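Local coordinates for protein DTDP-4-dehydrorhamnose reductase, rfbD ortholog (Clostridium acetobutylicum, PDB 1VL0) that probably catalyses the NAD(P)H-dependent reduction of dTDP-4-dehydrorhamnose to dTDP-L-rhamnose, the nucleotide sugar used to supply rhamnose, at residues Gly22-Gly25 / Arg26-Lys30; Gln110-Thr113 / Asp114-Asp118. One frame throughout, in Å; residues are numbered along the deposited sequence.

Contact 1 (Gly22-Gly25 / Arg26-Lys30). With NAI (1,4-dihydronicotinamide adenine dinucleotide), chain D.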
loop_
_atom_site.group_PDB
_atom_site.type_symbol
_atom_site.label_atom_id
_atom_site.label_comp_id
_atom_site.label_asym_id
_atom_site.label_seq_id
_atom_site.Cartn_x
_atom_site.Cartn_y
_atom_site.Cartn_z
ATOM N N GLY A 22 -14.219 21.132 16.380
ATOM C CA GLY A 22 -14.424 21.554 14.980
ATOM C C GLY A 22 -15.842 21.281 14.509
ATOM O O GLY A 22 -16.657 20.721 15.252
ATOM N N GLN A 23 -16.139 21.629 13.257
ATOM C CA GLN A 23 -17.489 21.421 12.715
ATOM C C GLN A 23 -17.983 19.983 12.824
ATOM O O GLN A 23 -19.066 19.736 13.324
ATOM C CB GLN A 23 -17.554 21.844 11.242
ATOM C CG GLN A 23 -17.248 23.254 11.035
ATOM C CD GLN A 23 -17.656 23.717 9.676
ATOM O OE1 GLN A 23 -18.557 24.542 9.560
ATOM N NE2 GLN A 23 -17.032 23.163 8.632
ATOM N N LEU A 24 -17.212 19.030 12.303
ATOM C CA LEU A 24 -17.643 17.642 12.335
ATOM C C LEU A 24 -17.582 17.067 13.747
ATOM O O LEU A 24 -18.480 16.340 14.164
ATOM C CB LEU A 24 -16.798 16.811 11.405
ATOM C CG LEU A 24 -17.152 15.330 11.354
ATOM C CD1 LEU A 24 -18.591 15.163 10.836
ATOM C CD2 LEU A 24 -16.136 14.611 10.464
ATOM N N GLY A 25 -16.528 17.400 14.483
ATOM C CA GLY A 25 -16.367 16.909 15.842
ATOM C C GLY A 25 -17.598 17.218 16.685
ATOM O O GLY A 25 -18.116 16.359 17.376
ATOM N N ARG A 26 -18.089 18.447 16.579
ATOM C CA ARG A 26 -19.323 18.860 17.264
ATOM C C ARG A 26 -20.551 18.087 16.810
ATOM O O ARG A 26 -21.366 17.701 17.630
ATOM C CB ARG A 26 -19.582 20.349 17.083
ATOM C CG ARG A 26 -18.656 21.210 17.873
ATOM C CD ARG A 26 -18.805 22.671 17.563
ATOM N NE ARG A 26 -18.007 23.501 18.439
ATOM C CZ ARG A 26 -18.452 24.525 19.141
ATOM N NH1 ARG A 26 -19.720 24.877 19.094
ATOM N NH2 ARG A 26 -17.624 25.193 19.930
ATOM N N GLU A 27 -20.689 17.855 15.509
ATOM C CA GLU A 27 -21.835 17.141 15.027
ATOM C C GLU A 27 -21.852 15.678 15.475
ATOM O O GLU A 27 -22.912 15.134 15.829
ATOM C CB GLU A 27 -21.976 17.296 13.542
ATOM C CG GLU A 27 -23.236 16.655 12.956
ATOM C CD GLU A 27 -24.585 17.192 13.481
ATOM O OE1 GLU A 27 -24.703 18.359 13.978
ATOM O OE2 GLU A 27 -25.584 16.440 13.385
ATOM N N ILE A 28 -20.681 15.041 15.513
ATOM C CA ILE A 28 -20.604 13.665 15.941
ATOM C C ILE A 28 -20.979 13.568 17.415
ATOM O O ILE A 28 -21.726 12.675 17.818
ATOM C CB ILE A 28 -19.204 13.137 15.693
ATOM C CG1 ILE A 28 -18.988 12.959 14.180
ATOM C CG2 ILE A 28 -18.997 11.804 16.402
ATOM C CD1 ILE A 28 -17.626 12.437 13.767
ATOM N N GLN A 29 -20.462 14.488 18.220
ATOM C CA GLN A 29 -20.836 14.508 19.643
ATOM C C GLN A 29 -22.359 14.606 19.778
ATOM O O GLN A 29 -22.959 13.880 20.546
ATOM C CB GLN A 29 -20.172 15.679 20.353
ATOM C CG GLN A 29 -18.728 15.469 20.531
ATOM C CD GLN A 29 -18.061 16.560 21.306
ATOM O OE1 GLN A 29 -17.412 17.451 20.728
ATOM N NE2 GLN A 29 -18.204 16.506 22.605
ATOM N N LYS A 30 -22.966 15.480 18.968
ATOM C CA LYS A 30 -24.397 15.712 19.010
ATOM C C LYS A 30 -25.198 14.473 18.592
ATOM O O LYS A 30 -26.159 14.104 19.273
ATOM C CB LYS A 30 -24.736 16.902 18.135
ATOM C CG LYS A 30 -26.195 17.257 18.043
ATOM C CD LYS A 30 -26.311 18.649 17.429
ATOM C CE LYS A 30 -27.676 18.914 16.828
ATOM N NZ LYS A 30 -27.685 20.288 16.221
HETATM P PA NAI D . -12.456 22.378 11.742
HETATM O O1A NAI D . -11.387 23.279 11.190
HETATM O O2A NAI D . -13.795 23.050 11.921
HETATM O O5B NAI D . -11.853 21.713 13.072
HETATM C C5B NAI D . -10.586 21.091 12.978
HETATM C C4B NAI D . -9.968 20.906 14.358
HETATM O O4B NAI D . -8.574 20.636 14.224
HETATM C C3B NAI D . -10.024 22.126 15.276
HETATM O O3B NAI D . -10.873 21.876 16.380
HETATM C C2B NAI D . -8.554 22.298 15.688
HETATM O O2B NAI D . -8.344 22.894 16.961
HETATM C C1B NAI D . -8.078 20.850 15.531
HETATM N N9A NAI D . -6.639 20.563 15.684
HETATM C C8A NAI D . -5.627 21.258 15.085
HETATM N N7A NAI D . -4.454 20.725 15.483
HETATM C C5A NAI D . -4.677 19.709 16.347
HETATM C C6A NAI D . -3.810 18.857 17.034
HETATM N N6A NAI D . -2.496 18.976 16.915
HETATM N N1A NAI D . -4.332 17.888 17.860
HETATM C C2A NAI D . -5.719 17.760 17.994
HETATM N N3A NAI D . -6.574 18.615 17.345
HETATM C C4A NAI D . -6.067 19.584 16.504
HETATM O O3 NAI D . -12.545 21.083 10.799
HETATM P PN NAI D . -13.828 20.571 9.953
HETATM O O1N NAI D . -14.700 19.723 10.788
HETATM O O2N NAI D . -14.285 21.682 9.089
HETATM O O5D NAI D . -13.072 19.443 9.072
HETATM C C5D NAI D . -13.177 18.083 9.472
HETATM C C4D NAI D . -12.415 17.218 8.502
HETATM O O4D NAI D . -12.915 17.368 7.156
HETATM C C3D NAI D . -10.923 17.544 8.475
HETATM O O3D NAI D . -10.284 16.305 8.610
HETATM C C2D NAI D . -10.667 18.180 7.109
HETATM O O2D NAI D . -9.396 17.961 6.506
HETATM C C1D NAI D . -11.790 17.533 6.290
HETATM N N1N NAI D . -12.230 18.337 5.153
HETATM C C2N NAI D . -12.960 19.480 5.389
HETATM C C3N NAI D . -13.393 20.220 4.290
HETATM C C7N NAI D . -13.876 21.627 4.474
HETATM O O7N NAI D . -14.578 22.211 3.409
HETATM N N7N NAI D . -13.639 22.285 5.616
HETATM C C4N NAI D . -13.088 19.790 2.991
HETATM C C5N NAI D . -12.345 18.630 2.768
HETATM C C6N NAI D . -11.926 17.921 3.890
#
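Helix 23-32 starts with Arg-26 N donating to Gly-22 O (3.0 Å), Gly-22 being the N-cap. The aliphatic run of Arg-26 lies beside the same carbonyl. Two residues on, Ile-28 N donates to Leu-24 O, and Leu-24 CG meets Ile-28 CD1 at 3.8 Å, the two apolar side chains crossing at a slant. Ahead of these donors, the N-H groups of Gln-23 and Leu-24 point to the coenzyme diphosphate. Gln-23 N reaches NAI O2A at 3.0 Å, while Leu-24 N meets NAI O1N at 3.0 Å and an almost straight 171°. Gly-22 has no side chain, and NAI O5B comes within 3.2 Å of its CA. The side chain of Gln-23, with CG beside the backbone N (chi1 -61°) and extended beyond it, carries NE2 to NAI O2N at 3.2 Å, a third bond. Behind it, Leu-163 O also takes a bond from Gln-23 NE2, and Asn-169 donates to OE1, so the amide's orientation is fixed. Arg-26 turns instead to Asn-21 and Asp-166. This is the glycine-rich turn of a Rossmann fold: within these residues neutral N-H donors at a helix start grip the diphosphate, and the helix dipole would be expected to ease its negative charge.

Contact 2 (Gln110-Thr113 / Asp114-Asp118). With NAI (1,4-dihydronicotinamide adenine dinucleotide), chain D.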
loop_
_atom_site.group_PDB
_atom_site.type_symbol
_atom_site.label_atom_id
_atom_site.label_comp_id
_atom_site.label_asym_id
_atom_site.label_seq_id
_atom_site.Cartn_x
_atom_site.Cartn_y
_atom_site.Cartn_z
ATOM N N GLN A 110 -10.479 8.155 9.721
ATOM C CA GLN A 110 -9.690 9.325 9.281
ATOM C C GLN A 110 -10.478 10.118 8.216
ATOM O O GLN A 110 -10.820 9.598 7.141
ATOM C CB GLN A 110 -8.406 8.824 8.666
ATOM C CG GLN A 110 -7.610 9.856 7.849
ATOM C CD GLN A 110 -7.109 10.996 8.698
ATOM O OE1 GLN A 110 -7.107 10.930 9.942
ATOM N NE2 GLN A 110 -6.668 12.046 8.033
ATOM N N ILE A 111 -10.750 11.365 8.521
ATOM C CA ILE A 111 -11.486 12.179 7.618
ATOM C C ILE A 111 -10.500 12.859 6.651
ATOM O O ILE A 111 -9.473 13.423 7.072
ATOM C CB ILE A 111 -12.343 13.251 8.373
ATOM C CG1 ILE A 111 -13.184 12.629 9.498
ATOM C CG2 ILE A 111 -13.235 13.976 7.339
ATOM C CD1 ILE A 111 -14.336 11.758 9.076
ATOM N N SER A 112 -10.821 12.805 5.368
ATOM C CA SER A 112 -9.945 13.301 4.345
ATOM C C SER A 112 -10.732 14.183 3.344
ATOM O O SER A 112 -11.846 14.652 3.634
ATOM C CB SER A 112 -9.248 12.125 3.617
ATOM O OG SER A 112 -8.115 12.537 2.826
ATOM N N THR A 113 -10.154 14.383 2.157
ATOM C CA THR A 113 -10.500 15.499 1.288
ATOM C C THR A 113 -10.506 15.157 -0.198
ATOM O O THR A 113 -9.751 14.326 -0.685
ATOM C CB THR A 113 -9.553 16.710 1.593
ATOM O OG1 THR A 113 -9.852 17.833 0.735
ATOM C CG2 THR A 113 -8.102 16.385 1.313
ATOM N N ASP A 114 -11.384 15.831 -0.917
ATOM C CA ASP A 114 -11.366 15.894 -2.394
ATOM C C ASP A 114 -10.115 16.531 -2.978
ATOM O O ASP A 114 -9.818 16.343 -4.131
ATOM C CB ASP A 114 -12.616 16.688 -2.888
ATOM C CG ASP A 114 -12.615 18.174 -2.444
ATOM O OD1 ASP A 114 -12.437 18.458 -1.241
ATOM O OD2 ASP A 114 -12.790 19.126 -3.242
ATOM N N TYR A 115 -9.344 17.256 -2.179
ATOM C CA TYR A 115 -8.068 17.820 -2.668
ATOM C C TYR A 115 -6.975 16.767 -2.915
ATOM O O TYR A 115 -5.879 17.101 -3.334
ATOM C CB TYR A 115 -7.517 18.868 -1.681
ATOM C CG TYR A 115 -8.093 20.274 -1.863
ATOM C CD1 TYR A 115 -9.410 20.536 -1.574
ATOM C CD2 TYR A 115 -7.303 21.315 -2.318
ATOM C CE1 TYR A 115 -9.934 21.792 -1.738
ATOM C CE2 TYR A 115 -7.809 22.561 -2.480
ATOM C CZ TYR A 115 -9.140 22.797 -2.180
ATOM O OH TYR A 115 -9.681 24.054 -2.347
ATOM N N VAL A 116 -7.250 15.488 -2.644
ATOM C CA VAL A 116 -6.316 14.429 -3.068
ATOM C C VAL A 116 -6.329 14.233 -4.575
ATOM O O VAL A 116 -5.442 13.596 -5.104
ATOM C CB VAL A 116 -6.541 13.082 -2.355
ATOM C CG1 VAL A 116 -6.424 13.268 -0.809
ATOM C CG2 VAL A 116 -7.861 12.451 -2.707
ATOM N N PHE A 117 -7.337 14.761 -5.249
ATOM C CA PHE A 117 -7.466 14.669 -6.711
ATOM C C PHE A 117 -6.985 15.965 -7.360
ATOM O O PHE A 117 -6.827 16.961 -6.665
ATOM C CB PHE A 117 -8.905 14.367 -7.059
ATOM C CG PHE A 117 -9.381 13.058 -6.494
ATOM C CD1 PHE A 117 -8.892 11.855 -6.986
ATOM C CD2 PHE A 117 -10.314 13.016 -5.472
ATOM C CE1 PHE A 117 -9.361 10.649 -6.498
ATOM C CE2 PHE A 117 -10.760 11.808 -4.959
ATOM C CZ PHE A 117 -10.256 10.624 -5.444
ATOM N N ASP A 118 -6.666 15.925 -8.648
ATOM C CA ASP A 118 -6.074 17.091 -9.325
ATOM C C ASP A 118 -7.087 18.099 -9.896
ATOM O O ASP A 118 -6.714 19.170 -10.312
ATOM C CB ASP A 118 -5.069 16.679 -10.422
ATOM C CG ASP A 118 -5.675 15.818 -11.524
ATOM O OD1 ASP A 118 -6.916 15.775 -11.693
ATOM O OD2 ASP A 118 -4.950 15.125 -12.261
HETATM P PA NAI D . -12.456 22.378 11.742
HETATM O O1A NAI D . -11.387 23.279 11.190
HETATM O O2A NAI D . -13.795 23.050 11.921
HETATM O O5B NAI D . -11.853 21.713 13.072
HETATM C C5B NAI D . -10.586 21.091 12.978
HETATM C C4B NAI D . -9.968 20.906 14.358
HETATM O O4B NAI D . -8.574 20.636 14.224
HETATM C C3B NAI D . -10.024 22.126 15.276
HETATM O O3B NAI D . -10.873 21.876 16.380
HETATM C C2B NAI D . -8.554 22.298 15.688
HETATM O O2B NAI D . -8.344 22.894 16.961
HETATM C C1B NAI D . -8.078 20.850 15.531
HETATM N N9A NAI D . -6.639 20.563 15.684
HETATM C C8A NAI D . -5.627 21.258 15.085
HETATM N N7A NAI D . -4.454 20.725 15.483
HETATM C C5A NAI D . -4.677 19.709 16.347
HETATM C C6A NAI D . -3.810 18.857 17.034
HETATM N N6A NAI D . -2.496 18.976 16.915
HETATM N N1A NAI D . -4.332 17.888 17.860
HETATM C C2A NAI D . -5.719 17.760 17.994
HETATM N N3A NAI D . -6.574 18.615 17.345
HETATM C C4A NAI D . -6.067 19.584 16.504
HETATM O O3 NAI D . -12.545 21.083 10.799
HETATM P PN NAI D . -13.828 20.571 9.953
HETATM O O1N NAI D . -14.700 19.723 10.788
HETATM O O2N NAI D . -14.285 21.682 9.089
HETATM O O5D NAI D . -13.072 19.443 9.072
HETATM C C5D NAI D . -13.177 18.083 9.472
HETATM C C4D NAI D . -12.415 17.218 8.502
HETATM O O4D NAI D . -12.915 17.368 7.156
HETATM C C3D NAI D . -10.923 17.544 8.475
HETATM O O3D NAI D . -10.284 16.305 8.610
HETATM C C2D NAI D . -10.667 18.180 7.109
HETATM O O2D NAI D . -9.396 17.961 6.506
HETATM C C1D NAI D . -11.790 17.533 6.290
HETATM N N1N NAI D . -12.230 18.337 5.153
HETATM C C2N NAI D . -12.960 19.480 5.389
HETATM C C3N NAI D . -13.393 20.220 4.290
HETATM C C7N NAI D . -13.876 21.627 4.474
HETATM O O7N NAI D . -14.578 22.211 3.409
HETATM N N7N NAI D . -13.639 22.285 5.616
HETATM C C4N NAI D . -13.088 19.790 2.991
HETATM C C5N NAI D . -12.345 18.630 2.768
HETATM C C6N NAI D . -11.926 17.921 3.890
#
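Thr-113 OG1 accepts the backbone N-H of Tyr-115 at 3.0 Å and 170°, a nearly straight bond that ties the end of strand 107-113 to the turn after it. The hydroxyl stands anti to the Thr-113 backbone N (chi1 179°), which brings it over the turn and also within 3.3 Å of NAI C5N. The turn itself is a short 3-10 segment, 114-116. The i to i+3 bond that opens it, from Val-116 N to Thr-113 O, is weak, at 3.4 Å, but Val-116 CG2 packs against that carbonyl oxygen at 3.3 Å. Upstream, Ile-111 CG2 lies 3.4 Å from NAI O4D under the nicotinamide ribose, and the ribose hydroxyl O3D gives a weak bond to Ile-111 O, which Lys-141 NZ also reaches. Strand 107-113 belongs to the parallel part of the Rossmann-type sheet, and the side chain of Thr-113 touches Tyr-137 and Lys-141 on helix 136-151. Spaced four residues apart, these two match the YxxxK signature of short-chain dehydrogenases, and the position of Thr-113 is consistent with the Ser/Thr that accompanies it in that family. Ser-112 OG turns to Glu-145 on the same helix. Away from this buried core the turn becomes partly exposed. The CB of Tyr-115 sits near Thr-113 OG1, but its ring runs off from the strand to meet the Tyr-137 ring edge-to-face. Farther on, partly exposed Asp-118 bonds through its carboxylate to Glu-120 N and Asn-132.

In the fold
From the N terminus, strand 13-18 leads into contact 1, where residues 22-30 close the first turns of helix 23-32 within a beta-alpha-beta unit completed by strand 37-42. Contact 2 comes much later, closing the tight turn at the end of strand 107-113 ahead of helix 136-151. Both closures are local and lie in series, so they neither nest nor cross. In the sheet, strand 66-69 lies between strands 13-18 and 107-113, pairing parallel with each. The centres are about 19 Å apart, yet Leu-24 CD2 packs on Ile-111 CD1 at 3.6 Å. One coenzyme spans both, its diphosphate at contact 1 and its nicotinamide riboside at contact 2.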